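Local coordinates for ABC transporter substrate-binding protein-branched chain amino acid transport (Streptococcus pneumoniae, PDB 4GNR) that binds isoleucine and probably other branched-chain amino acids at the cell surface, and probably delivers them to an ABC transporter for uptake, at residues A143-A157 and M192-Y205. Sequence-based numbering, arbitrary orientation.
Sequences AKKVVLYTDNASDYA and MKGKDFDAIVVPGY. With MG (magnesium ion), chain D; ILE (isoleucine), chain B.
Tyr156 and Tyr205 lie with their ring planes only 3° apart yet slid so far that they barely overlap, Tyr205 CE1 standing 3.5 Å from Tyr156 CD2 over one face of the Tyr156 ring. Both rings border the bound isoleucine: Tyr205 OH donates to its carboxylate oxygen O at 2.6 Å, near the plane of the tyrosine ring, while Tyr156 OH pairs with Asp229 and Gly230. From this pocket a pair of parallel strands leads back, as backbone bonds alternating between the strands indicate: Val147 N to Ala199 O, Val201 N to Val147 O (2.8 Å and nearly straight) and Tyr149 N to Val201 O. At the far end Asp198 OD2 takes two amides, Lys144 N at 2.9 Å through its anti lone pair and Lys145 N from above the carboxylate plane, which pins the start of strand 145-151. On one sheet face the extended Met192 chain sets CE 3.7 Å from the Tyr149 ring centroid, 13° off the normal, a CH-pi contact; Val147, whose CG1 swings anti to the backbone N (chi1 170°), sends that methyl to Met192 SD and CG2 over the Phe197 ring. On the other face Leu148 CD1 meets Val201 CG1 at 3.7 Å, packed against helices 126-139 and 155-167. Within the mixed sheet of this periplasmic-binding-protein lobe, strand 145-151 runs between strands 171-178 and 199-201.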
loop_
_atom_site.group_PDB
_atom_site.type_symbol
_atom_site.label_atom_id
_atom_site.label_comp_id
_atom_site.label_asym_id
_atom_site.label_seq_id
_atom_site.Cartn_x
_atom_site.Cartn_y
_atom_site.Cartn_z
ATOM N N ALA A 143 -18.571 -5.522 17.525
ATOM C CA ALA A 143 -17.795 -4.963 18.641
ATOM C C ALA A 143 -18.252 -3.634 19.257
ATOM O O ALA A 143 -18.143 -2.595 18.623
ATOM C CB ALA A 143 -16.317 -4.840 18.181
ATOM N N LYS A 144 -18.763 -3.693 20.489
ATOM C CA LYS A 144 -19.199 -2.509 21.244
ATOM C C LYS A 144 -18.046 -1.918 22.078
ATOM O O LYS A 144 -18.145 -0.802 22.587
ATOM C CB LYS A 144 -20.383 -2.839 22.144
ATOM C CG LYS A 144 -21.610 -3.330 21.383
ATOM C CD LYS A 144 -22.798 -3.593 22.304
ATOM C CE LYS A 144 -23.265 -2.331 23.016
ATOM N NZ LYS A 144 -23.728 -1.286 22.064
ATOM N N LYS A 145 -16.957 -2.658 22.220
ATOM C CA LYS A 145 -15.790 -2.162 22.962
ATOM C C LYS A 145 -14.562 -2.662 22.207
ATOM O O LYS A 145 -14.516 -3.814 21.804
ATOM C CB LYS A 145 -15.758 -2.605 24.434
ATOM C CG LYS A 145 -16.906 -2.106 25.299
ATOM C CD LYS A 145 -16.789 -2.628 26.732
ATOM C CE LYS A 145 -17.943 -2.174 27.609
ATOM N NZ LYS A 145 -17.854 -2.714 28.995
ATOM N N VAL A 146 -13.576 -1.791 22.019
ATOM C CA VAL A 146 -12.346 -2.119 21.302
ATOM C C VAL A 146 -11.146 -1.490 22.000
ATOM O O VAL A 146 -11.259 -0.559 22.799
ATOM C CB VAL A 146 -12.305 -1.576 19.843
ATOM C CG1 VAL A 146 -13.453 -2.148 19.028
ATOM C CG2 VAL A 146 -12.269 -0.053 19.830
ATOM N N VAL A 147 -9.998 -2.086 21.695
ATOM C CA VAL A 147 -8.719 -1.565 22.039
ATOM C C VAL A 147 -8.156 -0.946 20.719
ATOM O O VAL A 147 -8.258 -1.535 19.671
ATOM C CB VAL A 147 -7.710 -2.625 22.512
ATOM C CG1 VAL A 147 -6.308 -2.056 22.637
ATOM C CG2 VAL A 147 -8.162 -3.248 23.825
ATOM N N LEU A 148 -7.568 0.240 20.803
ATOM C CA LEU A 148 -6.912 0.937 19.675
ATOM C C LEU A 148 -5.415 0.966 20.065
ATOM O O LEU A 148 -5.067 1.479 21.149
ATOM C CB LEU A 148 -7.493 2.326 19.450
ATOM C CG LEU A 148 -6.945 3.133 18.269
ATOM C CD1 LEU A 148 -7.069 2.372 16.932
ATOM C CD2 LEU A 148 -7.646 4.492 18.197
ATOM N N TYR A 149 -4.548 0.445 19.185
ATOM C CA TYR A 149 -3.088 0.299 19.475
ATOM C C TYR A 149 -2.372 0.773 18.228
ATOM O O TYR A 149 -2.372 0.092 17.220
ATOM C CB TYR A 149 -2.850 -1.155 19.866
ATOM C CG TYR A 149 -1.482 -1.504 20.425
ATOM C CD1 TYR A 149 -0.797 -0.646 21.250
ATOM C CD2 TYR A 149 -0.987 -2.780 20.286
ATOM C CE1 TYR A 149 0.429 -1.035 21.846
ATOM C CE2 TYR A 149 0.213 -3.174 20.876
ATOM C CZ TYR A 149 0.913 -2.301 21.655
ATOM O OH TYR A 149 2.090 -2.681 22.259
ATOM N N THR A 150 -1.720 1.921 18.332
ATOM C CA THR A 150 -1.203 2.608 17.154
ATOM C C THR A 150 0.269 2.969 17.158
ATOM O O THR A 150 0.845 3.276 18.212
ATOM C CB THR A 150 -2.015 3.986 17.063
ATOM O OG1 THR A 150 -3.423 3.740 17.100
ATOM C CG2 THR A 150 -1.689 4.813 15.849
ATOM N N ASP A 151 0.865 2.944 15.958
ATOM C CA ASP A 151 2.279 3.335 15.755
ATOM C C ASP A 151 2.292 4.852 15.886
ATOM O O ASP A 151 1.965 5.577 14.948
ATOM C CB ASP A 151 2.770 2.906 14.366
ATOM C CG ASP A 151 4.225 3.278 14.083
ATOM O OD1 ASP A 151 4.866 3.963 14.932
ATOM O OD2 ASP A 151 4.696 2.865 12.970
ATOM N N ASN A 152 2.793 5.326 17.027
ATOM C CA ASN A 152 2.822 6.760 17.336
ATOM C C ASN A 152 3.948 7.497 16.617
ATOM O O ASN A 152 4.082 8.714 16.737
ATOM C CB ASN A 152 2.972 6.986 18.847
ATOM C CG ASN A 152 2.523 8.376 19.273
ATOM O OD1 ASN A 152 1.405 8.804 18.949
ATOM N ND2 ASN A 152 3.346 9.050 20.066
ATOM N N ALA A 153 4.767 6.757 15.881
ATOM C CA ALA A 153 5.891 7.347 15.149
ATOM C C ALA A 153 5.540 7.423 13.681
ATOM O O ALA A 153 6.387 7.656 12.820
ATOM C CB ALA A 153 7.124 6.487 15.333
ATOM N N SER A 154 4.255 7.260 13.418
ATOM C CA SER A 154 3.753 7.238 12.058
ATOM C C SER A 154 2.530 8.083 11.653
ATOM O O SER A 154 1.457 7.904 12.192
ATOM C CB SER A 154 3.377 5.765 11.814
ATOM O OG SER A 154 2.715 5.573 10.587
ATOM N N ASP A 155 2.692 8.984 10.685
ATOM C CA ASP A 155 1.526 9.813 10.196
ATOM C C ASP A 155 0.450 8.893 9.542
ATOM O O ASP A 155 -0.764 9.180 9.574
ATOM C CB ASP A 155 1.903 11.004 9.279
ATOM C CG ASP A 155 2.525 12.164 10.027
ATOM O OD1 ASP A 155 2.511 12.159 11.275
ATOM O OD2 ASP A 155 2.990 13.102 9.350
ATOM N N TYR A 156 0.909 7.801 8.932
ATOM C CA TYR A 156 0.029 6.807 8.330
ATOM C C TYR A 156 -0.887 6.218 9.406
ATOM O O TYR A 156 -2.128 6.249 9.306
ATOM C CB TYR A 156 0.897 5.708 7.684
ATOM C CG TYR A 156 0.167 4.406 7.416
ATOM C CD1 TYR A 156 -0.742 4.305 6.381
ATOM C CD2 TYR A 156 0.399 3.276 8.188
ATOM C CE1 TYR A 156 -1.415 3.150 6.129
ATOM C CE2 TYR A 156 -0.282 2.101 7.958
ATOM C CZ TYR A 156 -1.186 2.038 6.921
ATOM O OH TYR A 156 -1.855 0.858 6.699
ATOM N N ALA A 157 -0.247 5.685 10.437
ATOM C CA ALA A 157 -0.985 5.032 11.509
ATOM C C ALA A 157 -1.891 6.027 12.233
ATOM O O ALA A 157 -3.051 5.753 12.543
ATOM C CB ALA A 157 -0.036 4.328 12.466
ATOM N N MET A 192 -3.903 -4.743 28.350
ATOM C CA MET A 192 -5.127 -5.008 27.565
ATOM C C MET A 192 -5.874 -6.282 27.919
ATOM O O MET A 192 -7.085 -6.291 27.966
ATOM C CB MET A 192 -4.789 -5.139 26.071
ATOM C CG MET A 192 -4.231 -3.908 25.494
ATOM S SD MET A 192 -3.595 -4.249 23.873
ATOM C CE MET A 192 -2.808 -2.663 23.687
ATOM N N LYS A 193 -5.126 -7.341 28.180
ATOM C CA LYS A 193 -5.659 -8.683 28.432
ATOM C C LYS A 193 -6.732 -8.847 29.501
ATOM O O LYS A 193 -7.683 -9.633 29.377
ATOM C CB LYS A 193 -4.496 -9.624 28.735
ATOM C CG LYS A 193 -4.910 -11.055 28.893
ATOM C CD LYS A 193 -3.710 -11.914 29.188
ATOM C CE LYS A 193 -4.073 -13.364 29.411
ATOM N NZ LYS A 193 -2.857 -14.156 29.748
ATOM N N GLY A 194 -6.553 -8.081 30.555
ATOM C CA GLY A 194 -7.418 -8.070 31.716
ATOM C C GLY A 194 -8.666 -7.247 31.566
ATOM O O GLY A 194 -9.390 -7.046 32.546
ATOM N N LYS A 195 -8.903 -6.744 30.366
ATOM C CA LYS A 195 -10.092 -5.948 30.069
ATOM C C LYS A 195 -10.965 -6.635 29.040
ATOM O O LYS A 195 -10.479 -7.280 28.159
ATOM C CB LYS A 195 -9.735 -4.599 29.479
ATOM C CG LYS A 195 -8.916 -3.686 30.379
ATOM C CD LYS A 195 -8.479 -2.414 29.655
ATOM C CE LYS A 195 -7.763 -1.396 30.567
ATOM N NZ LYS A 195 -8.646 -0.826 31.634
ATOM N N ASP A 196 -12.274 -6.573 29.180
ATOM C CA ASP A 196 -13.060 -7.195 28.157
ATOM C C ASP A 196 -12.981 -6.235 26.976
ATOM O O ASP A 196 -12.903 -5.010 27.121
ATOM C CB ASP A 196 -14.525 -7.325 28.531
ATOM C CG ASP A 196 -15.299 -8.248 27.581
ATOM O OD1 ASP A 196 -14.644 -9.049 26.879
ATOM O OD2 ASP A 196 -16.551 -8.180 27.557
ATOM N N PHE A 197 -12.857 -6.802 25.801
ATOM C CA PHE A 197 -12.850 -6.025 24.529
ATOM C C PHE A 197 -13.280 -7.048 23.522
ATOM O O PHE A 197 -13.164 -8.251 23.776
ATOM C CB PHE A 197 -11.532 -5.329 24.145
ATOM C CG PHE A 197 -10.384 -6.226 24.176
ATOM C CD1 PHE A 197 -10.080 -7.033 23.104
ATOM C CD2 PHE A 197 -9.619 -6.312 25.310
ATOM C CE1 PHE A 197 -9.028 -7.903 23.173
ATOM C CE2 PHE A 197 -8.583 -7.174 25.389
ATOM C CZ PHE A 197 -8.277 -7.973 24.330
ATOM N N ASP A 198 -13.768 -6.551 22.389
ATOM C CA ASP A 198 -14.264 -7.408 21.326
ATOM C C ASP A 198 -13.304 -7.469 20.137
ATOM O O ASP A 198 -13.417 -8.341 19.297
ATOM C CB ASP A 198 -15.624 -6.879 20.853
ATOM C CG ASP A 198 -16.648 -6.817 21.965
ATOM O OD1 ASP A 198 -16.715 -7.753 22.774
ATOM O OD2 ASP A 198 -17.439 -5.849 22.002
ATOM N N ALA A 199 -12.387 -6.514 20.042
ATOM C CA ALA A 199 -11.412 -6.462 18.951
ATOM C C ALA A 199 -10.308 -5.494 19.311
ATOM O O ALA A 199 -10.506 -4.614 20.172
ATOM C CB ALA A 199 -12.096 -6.030 17.631
ATOM N N ILE A 200 -9.165 -5.690 18.656
ATOM C CA ILE A 200 -8.026 -4.795 18.799
ATOM C C ILE A 200 -7.724 -4.234 17.386
ATOM O O ILE A 200 -7.513 -5.008 16.468
ATOM C CB ILE A 200 -6.752 -5.487 19.315
ATOM C CG1 ILE A 200 -7.025 -6.254 20.612
ATOM C CG2 ILE A 200 -5.661 -4.452 19.518
ATOM C CD1 ILE A 200 -5.775 -6.970 21.154
ATOM N N VAL A 201 -7.776 -2.924 17.242
ATOM C CA VAL A 201 -7.489 -2.233 15.972
ATOM C C VAL A 201 -6.038 -1.757 16.055
ATOM O O VAL A 201 -5.696 -1.045 16.994
ATOM C CB VAL A 201 -8.470 -1.073 15.746
ATOM C CG1 VAL A 201 -8.083 -0.281 14.521
ATOM C CG2 VAL A 201 -9.901 -1.605 15.587
ATOM N N VAL A 202 -5.216 -2.155 15.075
ATOM C CA VAL A 202 -3.779 -1.885 15.082
ATOM C C VAL A 202 -3.301 -1.198 13.802
ATOM O O VAL A 202 -2.866 -1.846 12.857
ATOM C CB VAL A 202 -2.955 -3.195 15.299
ATOM C CG1 VAL A 202 -1.447 -2.894 15.415
ATOM C CG2 VAL A 202 -3.444 -3.960 16.549
ATOM N N PRO A 203 -3.365 0.142 13.766
ATOM C CA PRO A 203 -2.824 0.889 12.639
ATOM C C PRO A 203 -1.278 0.848 12.749
ATOM O O PRO A 203 -0.692 1.294 13.726
ATOM C CB PRO A 203 -3.381 2.306 12.844
ATOM C CG PRO A 203 -4.535 2.140 13.757
ATOM C CD PRO A 203 -4.105 1.026 14.684
ATOM N N GLY A 204 -0.653 0.359 11.692
ATOM C CA GLY A 204 0.785 0.200 11.654
ATOM C C GLY A 204 1.223 -0.689 10.509
ATOM O O GLY A 204 0.408 -1.201 9.728
ATOM N N TYR A 205 2.543 -0.810 10.417
ATOM C CA TYR A 205 3.244 -1.587 9.396
ATOM C C TYR A 205 3.546 -3.023 9.862
ATOM O O TYR A 205 3.473 -3.327 11.050
ATOM C CB TYR A 205 4.484 -0.865 8.914
ATOM C CG TYR A 205 4.217 0.482 8.255
ATOM C CD1 TYR A 205 3.341 0.610 7.193
ATOM C CD2 TYR A 205 4.921 1.606 8.631
ATOM C CE1 TYR A 205 3.165 1.827 6.553
ATOM C CE2 TYR A 205 4.758 2.828 7.960
ATOM C CZ TYR A 205 3.886 2.926 6.927
ATOM O OH TYR A 205 3.753 4.141 6.285
HETATM MG MG MG D . -17.828 -9.493 26.458
HETATM N N ILE B . -0.462 2.791 2.624
HETATM C CA ILE B . 0.813 2.735 3.392
HETATM C C ILE B . 1.503 4.092 3.315
HETATM O O ILE B . 2.581 4.245 3.927
HETATM C CB ILE B . 1.678 1.479 3.064
HETATM C CG1 ILE B . 1.801 1.274 1.571
HETATM C CG2 ILE B . 1.146 0.083 3.712
HETATM C CD1 ILE B . 2.708 0.115 1.223
HETATM O OXT ILE B . 0.932 4.998 2.673
HETATM O O HOH W 1 -18.002 -5.575 28.486
HETATM O O HOH W 2 4.202 0.128 12.533
HETATM O O HOH W 3 -16.349 -10.285 25.275
HETATM O O HOH W 4 -17.984 -8.079 25.030
HETATM O O HOH W 5 -17.272 -11.133 27.903
HETATM O O HOH W 6 -19.538 -8.455 27.324
HETATM O O HOH W 7 -19.226 -10.636 25.579
#